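Cell wall binding protein cwp8 (Peptoclostridium difficile, PDB 5J6Q) probably anchors itself to the bacterial cell wall through its CWB2 modules, as a protein associated with the S-layer. Local coordinates at residues 301-306 with 352-357; 312-317 with 336-341; 361-366 with 388-393. All coordinates share one frame; numbering follows the deposited sequence.

Contact 1. Residues 301-306 with 352-357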
loop_
_atom_site.group_PDB
_atom_site.type_symbol
_atom_site.label_atom_id
_atom_site.label_comp_id
_atom_site.label_asym_id
_atom_site.label_seq_id
_atom_site.Cartn_x
_atom_site.Cartn_y
_atom_site.Cartn_z
ATOM N N VAL A 301 9.336 8.934 -15.024
ATOM C CA VAL A 301 10.554 8.342 -15.608
ATOM C C VAL A 301 11.720 9.338 -15.357
ATOM O O VAL A 301 12.808 8.920 -14.937
ATOM C CB VAL A 301 10.466 8.042 -17.132
ATOM C CG1 VAL A 301 11.839 7.690 -17.748
ATOM C CG2 VAL A 301 9.495 6.877 -17.338
ATOM N N SER A 302 11.481 10.625 -15.595
ATOM C CA SER A 302 12.532 11.633 -15.392
ATOM C C SER A 302 13.013 11.608 -13.926
ATOM O O SER A 302 14.229 11.611 -13.678
ATOM C CB SER A 302 12.051 13.022 -15.782
ATOM O OG SER A 302 13.157 13.901 -15.865
ATOM N N LYS A 303 12.088 11.530 -12.954
ATOM C CA LYS A 303 12.582 11.430 -11.576
ATOM C C LYS A 303 13.432 10.187 -11.333
ATOM O O LYS A 303 14.355 10.234 -10.518
ATOM C CB LYS A 303 11.438 11.469 -10.606
ATOM C CG LYS A 303 10.843 12.904 -10.623
ATOM C CD LYS A 303 9.415 12.760 -10.146
ATOM C CE LYS A 303 8.735 14.083 -9.863
ATOM N NZ LYS A 303 7.736 13.882 -8.784
ATOM N N GLU A 304 13.171 9.090 -12.073
ATOM C CA GLU A 304 13.950 7.916 -11.864
ATOM C C GLU A 304 15.310 8.105 -12.462
ATOM O O GLU A 304 16.300 7.668 -11.879
ATOM C CB GLU A 304 13.261 6.680 -12.460
ATOM C CG GLU A 304 13.953 5.408 -12.050
ATOM C CD GLU A 304 13.825 5.113 -10.543
ATOM O OE1 GLU A 304 12.771 5.489 -9.915
ATOM O OE2 GLU A 304 14.772 4.491 -10.022
ATOM N N ARG A 305 15.378 8.774 -13.611
ATOM C CA ARG A 305 16.648 8.975 -14.277
ATOM C C ARG A 305 17.510 10.080 -13.648
ATOM O O ARG A 305 18.732 9.931 -13.643
ATOM C CB ARG A 305 16.407 9.340 -15.762
ATOM C CG ARG A 305 15.698 8.181 -16.469
ATOM C CD ARG A 305 15.517 8.420 -17.949
ATOM N NE ARG A 305 16.790 8.717 -18.605
ATOM C CZ ARG A 305 16.909 9.572 -19.596
ATOM N NH1 ARG A 305 18.110 9.801 -20.135
ATOM N NH2 ARG A 305 15.842 10.191 -20.084
ATOM N N PHE A 306 16.917 11.179 -13.144
ATOM C CA PHE A 306 17.787 12.250 -12.644
ATOM C C PHE A 306 17.458 12.861 -11.289
ATOM O O PHE A 306 16.314 13.192 -10.989
ATOM C CB PHE A 306 17.817 13.440 -13.612
ATOM C CG PHE A 306 18.000 13.087 -15.078
ATOM C CD1 PHE A 306 16.904 12.904 -15.902
ATOM C CD2 PHE A 306 19.261 12.924 -15.612
ATOM C CE1 PHE A 306 17.064 12.553 -17.221
ATOM C CE2 PHE A 306 19.418 12.579 -16.929
ATOM C CZ PHE A 306 18.308 12.389 -17.739
ATOM N N GLU A 352 6.823 21.714 -17.311
ATOM C CA GLU A 352 7.618 22.920 -17.109
ATOM C C GLU A 352 8.316 22.777 -15.790
ATOM O O GLU A 352 9.541 22.979 -15.698
ATOM C CB GLU A 352 6.671 24.161 -17.127
ATOM C CG GLU A 352 7.333 25.443 -16.641
ATOM C CD GLU A 352 6.423 26.641 -16.827
ATOM O OE1 GLU A 352 5.379 26.677 -16.172
ATOM O OE2 GLU A 352 6.740 27.511 -17.642
ATOM N N ALA A 353 7.551 22.376 -14.755
ATOM C CA ALA A 353 8.082 22.145 -13.410
ATOM C C ALA A 353 9.177 21.100 -13.422
ATOM O O ALA A 353 10.127 21.267 -12.663
ATOM C CB ALA A 353 6.950 21.734 -12.455
ATOM N N GLU A 354 9.103 19.994 -14.313
ATOM C CA GLU A 354 10.176 18.942 -14.302
ATOM C C GLU A 354 11.351 19.512 -15.052
ATOM O O GLU A 354 12.499 19.194 -14.721
ATOM C CB GLU A 354 9.733 17.555 -14.926
ATOM C CG GLU A 354 10.835 16.514 -15.013
ATOM C CD GLU A 354 11.212 15.898 -13.645
ATOM O OE1 GLU A 354 11.985 14.967 -13.654
ATOM O OE2 GLU A 354 10.771 16.373 -12.572
ATOM N N ILE A 355 11.103 20.324 -16.088
ATOM C CA ILE A 355 12.260 21.006 -16.748
ATOM C C ILE A 355 13.165 21.765 -15.683
ATOM O O ILE A 355 14.386 21.618 -15.662
ATOM C CB ILE A 355 11.790 22.077 -17.730
ATOM C CG1 ILE A 355 10.925 21.421 -18.819
ATOM C CG2 ILE A 355 13.094 22.838 -18.416
ATOM C CD1 ILE A 355 11.780 20.590 -19.678
ATOM N N LEU A 356 12.536 22.533 -14.811
ATOM C CA LEU A 356 13.291 23.298 -13.806
ATOM C C LEU A 356 14.049 22.426 -12.885
ATOM O O LEU A 356 15.214 22.649 -12.595
ATOM C CB LEU A 356 12.319 24.163 -13.004
ATOM C CG LEU A 356 11.607 25.230 -13.844
ATOM C CD1 LEU A 356 10.728 26.088 -12.900
ATOM C CD2 LEU A 356 12.589 26.130 -14.594
ATOM N N ARG A 357 13.409 21.375 -12.434
ATOM C CA ARG A 357 13.981 20.454 -11.471
ATOM C C ARG A 357 15.188 19.779 -11.989
ATOM O O ARG A 357 16.198 19.719 -11.251
ATOM C CB ARG A 357 12.963 19.358 -11.046
ATOM C CG ARG A 357 13.442 18.616 -9.780
ATOM C CD ARG A 357 12.718 17.273 -9.503
ATOM N NE ARG A 357 12.865 16.308 -10.601
ATOM C CZ ARG A 357 13.881 15.471 -10.731
ATOM N NH1 ARG A 357 14.852 15.440 -9.832
ATOM N NH2 ARG A 357 13.934 14.646 -11.793
#

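Contact 2. Residues 312-317 with 336-341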
loop_
_atom_site.group_PDB
_atom_site.type_symbol
_atom_site.label_atom_id
_atom_site.label_comp_id
_atom_site.label_asym_id
_atom_site.label_seq_id
_atom_site.Cartn_x
_atom_site.Cartn_y
_atom_site.Cartn_z
ATOM N N GLU A 312 21.617 17.199 -18.338
ATOM C CA GLU A 312 22.411 18.101 -19.092
ATOM C C GLU A 312 21.622 18.735 -20.158
ATOM O O GLU A 312 22.060 19.726 -20.758
ATOM C CB GLU A 312 23.629 17.347 -19.616
ATOM C CG GLU A 312 24.486 16.948 -18.415
ATOM C CD GLU A 312 25.473 15.861 -18.713
ATOM O OE1 GLU A 312 26.080 15.345 -17.750
ATOM O OE2 GLU A 312 25.647 15.522 -19.901
ATOM N N ALA A 313 20.415 18.228 -20.375
ATOM C CA ALA A 313 19.585 18.767 -21.447
ATOM C C ALA A 313 18.149 18.291 -21.326
ATOM O O ALA A 313 17.815 17.541 -20.402
ATOM C CB ALA A 313 20.146 18.332 -22.801
ATOM N N ILE A 314 17.282 18.771 -22.246
ATOM C CA ILE A 314 15.863 18.394 -22.287
ATOM C C ILE A 314 15.597 17.955 -23.777
ATOM O O ILE A 314 16.117 18.607 -24.692
ATOM C CB ILE A 314 14.876 19.559 -21.925
ATOM C CG1 ILE A 314 15.211 20.193 -20.551
ATOM C CG2 ILE A 314 13.373 19.033 -21.980
ATOM C CD1 ILE A 314 14.790 19.370 -19.353
ATOM N N ILE A 315 14.906 16.802 -23.981
ATOM C CA ILE A 315 14.447 16.415 -25.269
ATOM C C ILE A 315 12.963 16.615 -25.100
ATOM O O ILE A 315 12.365 16.020 -24.190
ATOM C CB ILE A 315 14.738 14.977 -25.722
ATOM C CG1 ILE A 315 16.192 14.561 -25.443
ATOM C CG2 ILE A 315 14.466 14.905 -27.241
ATOM C CD1 ILE A 315 17.172 15.215 -26.459
ATOM N N LEU A 316 12.349 17.408 -25.960
ATOM C CA LEU A 316 10.913 17.695 -25.883
ATOM C C LEU A 316 10.221 17.226 -27.202
ATOM O O LEU A 316 10.619 17.649 -28.279
ATOM C CB LEU A 316 10.778 19.185 -25.686
ATOM C CG LEU A 316 9.444 19.676 -25.197
ATOM C CD1 LEU A 316 9.006 18.938 -23.959
ATOM C CD2 LEU A 316 9.628 21.196 -24.863
ATOM N N VAL A 317 9.223 16.290 -27.129
ATOM C CA VAL A 317 8.619 15.823 -28.387
ATOM C C VAL A 317 7.133 16.121 -28.317
ATOM O O VAL A 317 6.666 16.524 -27.249
ATOM C CB VAL A 317 9.005 14.294 -28.553
ATOM C CG1 VAL A 317 8.310 13.436 -27.518
ATOM C CG2 VAL A 317 8.658 13.775 -29.938
ATOM N N ASN A 336 22.143 12.917 -22.107
ATOM C CA ASN A 336 21.696 12.750 -20.707
ATOM C C ASN A 336 20.523 13.673 -20.382
ATOM O O ASN A 336 20.584 14.484 -19.471
ATOM C CB ASN A 336 22.878 13.023 -19.784
ATOM C CG ASN A 336 23.990 12.061 -20.091
ATOM O OD1 ASN A 336 23.822 10.852 -19.904
ATOM N ND2 ASN A 336 25.149 12.509 -20.580
ATOM N N ALA A 337 19.467 13.555 -21.160
ATOM C CA ALA A 337 18.286 14.418 -21.077
ATOM C C ALA A 337 17.048 13.572 -20.972
ATOM O O ALA A 337 17.067 12.469 -21.521
ATOM C CB ALA A 337 18.174 15.251 -22.353
ATOM N N PRO A 338 15.975 14.011 -20.300
ATOM C CA PRO A 338 14.703 13.196 -20.200
ATOM C C PRO A 338 13.896 13.396 -21.450
ATOM O O PRO A 338 14.059 14.470 -22.066
ATOM C CB PRO A 338 13.940 13.833 -19.062
ATOM C CG PRO A 338 14.471 15.396 -19.135
ATOM C CD PRO A 338 15.943 15.223 -19.454
ATOM N N ILE A 339 12.944 12.463 -21.765
ATOM C CA ILE A 339 12.169 12.723 -22.907
ATOM C C ILE A 339 10.902 13.209 -22.297
ATOM O O ILE A 339 10.215 12.502 -21.578
ATOM C CB ILE A 339 12.029 11.581 -23.922
ATOM C CG1 ILE A 339 13.350 11.294 -24.654
ATOM C CG2 ILE A 339 10.973 12.017 -24.914
ATOM C CD1 ILE A 339 13.484 9.802 -25.350
ATOM N N LEU A 340 10.596 14.471 -22.508
ATOM C CA LEU A 340 9.413 15.001 -21.847
ATOM C C LEU A 340 8.463 15.324 -23.000
ATOM O O LEU A 340 8.880 15.263 -24.131
ATOM C CB LEU A 340 9.699 16.244 -20.953
ATOM C CG LEU A 340 10.513 15.897 -19.672
ATOM C CD1 LEU A 340 11.069 17.217 -18.999
ATOM C CD2 LEU A 340 9.631 15.171 -18.634
ATOM N N LEU A 341 7.237 15.677 -22.723
ATOM C CA LEU A 341 6.258 15.821 -23.775
ATOM C C LEU A 341 5.564 17.173 -23.724
ATOM O O LEU A 341 5.268 17.650 -22.628
ATOM C CB LEU A 341 5.174 14.724 -23.546
ATOM C CG LEU A 341 5.677 13.251 -23.398
ATOM C CD1 LEU A 341 4.529 12.316 -22.911
ATOM C CD2 LEU A 341 6.200 12.748 -24.670
#

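Contact 3. Residues 361-366 with 388-393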
loop_
_atom_site.group_PDB
_atom_site.type_symbol
_atom_site.label_atom_id
_atom_site.label_comp_id
_atom_site.label_asym_id
_atom_site.label_seq_id
_atom_site.Cartn_x
_atom_site.Cartn_y
_atom_site.Cartn_z
ATOM N N SER A 361 20.326 24.956 -11.352
ATOM C CA SER A 361 20.801 26.351 -11.363
ATOM C C SER A 361 21.657 26.658 -12.557
ATOM O O SER A 361 21.635 27.783 -13.016
ATOM C CB SER A 361 21.567 26.691 -10.076
ATOM O OG SER A 361 22.580 25.756 -9.725
ATOM N N ASN A 362 22.404 25.686 -13.071
ATOM C CA ASN A 362 23.263 25.940 -14.201
ATOM C C ASN A 362 22.538 25.729 -15.528
ATOM O O ASN A 362 23.167 25.369 -16.503
ATOM C CB ASN A 362 24.552 25.087 -14.122
ATOM C CG ASN A 362 24.375 23.573 -14.005
ATOM O OD1 ASN A 362 23.333 23.080 -13.526
ATOM N ND2 ASN A 362 25.390 22.760 -14.367
ATOM N N LEU A 363 21.229 25.991 -15.602
ATOM C CA LEU A 363 20.483 25.767 -16.853
ATOM C C LEU A 363 21.126 26.596 -17.982
ATOM O O LEU A 363 21.068 26.223 -19.165
ATOM C CB LEU A 363 18.982 26.135 -16.681
ATOM C CG LEU A 363 18.705 27.568 -16.149
ATOM C CD1 LEU A 363 18.523 28.530 -17.286
ATOM C CD2 LEU A 363 17.435 27.588 -15.350
ATOM N N SER A 364 21.803 27.703 -17.600
ATOM C CA SER A 364 22.458 28.608 -18.572
ATOM C C SER A 364 23.460 27.861 -19.466
ATOM O O SER A 364 23.686 28.287 -20.587
ATOM C CB SER A 364 23.160 29.775 -17.851
ATOM O OG SER A 364 24.264 29.326 -17.077
ATOM N N SER A 365 24.051 26.766 -19.011
ATOM C CA SER A 365 24.946 26.022 -19.900
ATOM C C SER A 365 24.233 24.795 -20.564
ATOM O O SER A 365 24.914 23.968 -21.173
ATOM C CB SER A 365 26.123 25.509 -19.095
ATOM O OG SER A 365 25.647 25.098 -17.824
ATOM N N LYS A 366 22.882 24.664 -20.436
ATOM C CA LYS A 366 22.218 23.515 -21.022
ATOM C C LYS A 366 21.280 23.892 -22.108
ATOM O O LYS A 366 20.863 25.050 -22.261
ATOM C CB LYS A 366 21.493 22.743 -19.925
ATOM C CG LYS A 366 22.494 22.248 -18.890
ATOM C CD LYS A 366 21.867 22.003 -17.566
ATOM C CE LYS A 366 22.905 21.317 -16.655
ATOM N NZ LYS A 366 22.302 20.977 -15.359
ATOM N N LEU A 388 13.209 31.303 -20.829
ATOM C CA LEU A 388 13.874 30.700 -19.657
ATOM C C LEU A 388 15.306 31.205 -19.423
ATOM O O LEU A 388 15.644 31.578 -18.315
ATOM C CB LEU A 388 13.967 29.162 -19.744
ATOM C CG LEU A 388 13.530 28.463 -18.475
ATOM C CD1 LEU A 388 13.250 26.989 -18.765
ATOM C CD2 LEU A 388 14.607 28.590 -17.429
ATOM N N GLY A 389 16.126 31.162 -20.449
ATOM C CA GLY A 389 17.520 31.538 -20.315
ATOM C C GLY A 389 18.440 30.355 -20.428
ATOM O O GLY A 389 19.552 30.371 -19.878
ATOM N N VAL A 390 17.974 29.266 -21.107
ATOM C CA VAL A 390 18.886 28.121 -21.315
ATOM C C VAL A 390 19.922 28.472 -22.407
ATOM O O VAL A 390 19.652 29.304 -23.277
ATOM C CB VAL A 390 18.131 26.788 -21.739
ATOM C CG1 VAL A 390 17.196 26.317 -20.616
ATOM C CG2 VAL A 390 17.355 26.996 -23.039
ATOM N N SER A 391 21.098 27.820 -22.386
ATOM C CA SER A 391 22.136 28.056 -23.385
ATOM C C SER A 391 21.548 28.121 -24.784
ATOM O O SER A 391 21.976 28.948 -25.578
ATOM C CB SER A 391 23.178 26.946 -23.316
ATOM O OG SER A 391 24.120 27.028 -24.373
ATOM N N LYS A 392 20.534 27.274 -25.089
ATOM C CA LYS A 392 19.896 27.230 -26.419
ATOM C C LYS A 392 18.671 26.228 -26.571
ATOM O O LYS A 392 18.775 25.068 -26.166
ATOM C CB LYS A 392 20.964 26.813 -27.452
ATOM C CG LYS A 392 20.490 26.956 -28.892
ATOM C CD LYS A 392 21.552 26.512 -29.889
ATOM C CE LYS A 392 20.949 26.281 -31.254
ATOM N NZ LYS A 392 21.797 25.386 -32.101
ATOM N N VAL A 393 17.546 26.724 -27.131
ATOM C CA VAL A 393 16.377 25.980 -27.497
ATOM C C VAL A 393 16.637 25.686 -28.996
ATOM O O VAL A 393 16.382 26.543 -29.832
ATOM C CB VAL A 393 15.080 26.799 -27.309
ATOM C CG1 VAL A 393 13.868 25.940 -27.655
ATOM C CG2 VAL A 393 14.951 27.301 -25.884
#

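Contact 1. Residues 301-306 with 352-357
The guanidinium of Arg-357 has Lys-303 over one face and the backbone carbonyl of Phe-306 at its edge. CG of Lys-303 sits 3.7 Å from NH2 of Arg-357. The two side chains cross at about a right angle. At the end of the guanidinium, NH1 and NH2 both bind Phe-306 O, each at 2.9 Å. Both donors come from the same face of the Phe-306 carbonyl. A second edge is taken by the carboxylate of Glu-354, one helical turn earlier. NE of Arg-357 reaches OE2 of Glu-354 at 2.9 Å, and the bond is nearly straight (175°). NH2 pairs with OE1 in the same salt bridge, though OE1 is less surely placed. The bend at chi3 of Arg-357 (59°) turns the flat end back toward Glu-354.

The Phe-306 ring is covered on one face by Arg-305. Its CB lies 3.5 Å above the ring plane, toward the rim. The Arg-305 guanidinium has CZ of Phe-306 over one of its faces. Ser-302 OG points to Glu-354 OE1, but that bond is weak and doubtful.

The segments 301-305 and 352-357 of helices 294-305 and 349-359 run almost parallel, at 7°, with axes 11.0 Å apart. Arg-357 and Glu-354 reach across this spacing to the other segment. Both helices lie in the first CWB2 module, beside edge strand 339-342, where Glu-354 packs on Leu-340. Asp-308 forms a further salt bridge with NH1 of Arg-357. Arg-357 also shares a backbone hydrogen bond with Gly-309.

The two carboxylates and the carbonyl of Phe-306, the first residue beyond the helix, probably suit the cation well. The bonds at two edges fix the rotation of the guanidinium. Glu-354 is buried, and its charge is probably balanced by Arg-357.

Contact 2. Residues 312-317 with 336-341
Ile-315 is bound to both Pro-338 and Leu-340 by backbone hydrogen bonds. Its N donates to Pro-338 O at 3.1 Å. Its O accepts from Leu-340 N at 2.9 Å, nearly straight (174°). Val-317 N continues the parallel pattern to Leu-340 O at 3.2 Å. At the start of the contact Glu-312 N binds Asn-336 O at 3.1 Å. CA of Ile-339 and of Leu-341 add CH...O contacts to the carbonyls of Ile-315 and Val-317.

One polar side-chain pair lies at the same end. Glu-312 and Asn-336 run alongside each other, and Asn-336 ND2 reaches Glu-312 OE2 at 3.1 Å from above the carboxylate plane. The carboxylate and amide planes are 76° apart.

Apolar contacts fill both faces. Val-317 holds CG1 between its backbone N and carbonyl carbon (chi1 69°), which brings it 3.6 Å from CD2 of Leu-341. CB of Ala-313 lies 3.7 Å from CB of Ala-337. On the face of helix 349-359, CD1 of Ile-314 touches CG of Pro-338. Ile-315 and Ile-339 meet helix 329-334 on the other face.

The backbone bonds thus fix the parallel register of edge strand 339-342 on 313-318 in the four-stranded sheet of a CWB2 module. Aliphatic groups cover both faces, and the polar pair stays at the exposed start.

Contact 3. Residues 361-366 with 388-393
Leu-388 opens the contact by touching Leu-363. Its CD2 lies 3.7 Å from CD2 of Leu-363, and the two side chains slant across each other. Leu-363 holds CG between its backbone N and carbonyl carbon (chi1 54°). This turns both of its methyl groups to the second segment: CD2 goes to Leu-388, while CD1 goes to the next residue.

Gly-389 is the first residue to leave the preceding helix, and its phi is positive (110°). These backbone angles leave little room for a side chain beside the carbonyl oxygen of Leu-388, and glycine has none. The carbonyl oxygen of Gly-389 lies 3.3 Å from CD1 of Leu-363, a methyl against a carbonyl. The same oxygen is 3.6 Å from CA of Ser-364.

Val-390 comes next. Its CA is the nearest to that of Ser-364, at 4.5 Å. CB sits 3.3 Å from Lys-366 O, and CG1 meets CD1 of Leu-363 more loosely. Val-390 also packs on Ile-368 of strand 367-371.

Ser-391 places its CB 3.1 Å from Ser-364 O, close to Lys-366 O as well. Its backbone N lies 2.8 Å from Lys-366 O. CB thus touches two carbonyl oxygens, of Ser-364 in the short 3-10 segment 363-365 and of Lys-366 just after it. Asn-362 O accepts from both N and OG of Ser-365. The long side chain of Lys-366 leads away from the contact, where its NZ binds Asn-362 OD1 and the carbonyls of Leu-359 and Ala-311.

Lys-392 begins the strand, and its backbone bonds to Ile-368. From here the two segments lead into neighbouring parallel strands, 367-371 and 392-396. Helix 379-386 lies between them in sequence. The arrangement is that of a beta-alpha-beta crossover, at the edge of a parallel alpha/beta sheet, where the loops leading into two neighbouring strands pack together.

Overall arrangement
Contact 1 opens on helix 294-305. The chain then enters strand 313-318, passes through helices 322-327 and 329-334, and returns as strand 339-342. There contact 2 closes its loop. Helix 349-359 follows and closes the wider loop of contact 1, so contact 2 is nested inside it. Contact 3 comes later in series, around strand 367-371 and helix 379-386. Contact 1 ties helices 294-305 and 349-359 together beside edge strand 339-342, contact 2 pairs that strand with 313-318, and contact 3 joins the entries to strands 367-371 and 392-396. Ile-355 links contacts 1 and 2 by packing on Ile-314, and touches Leu-388 of contact 3.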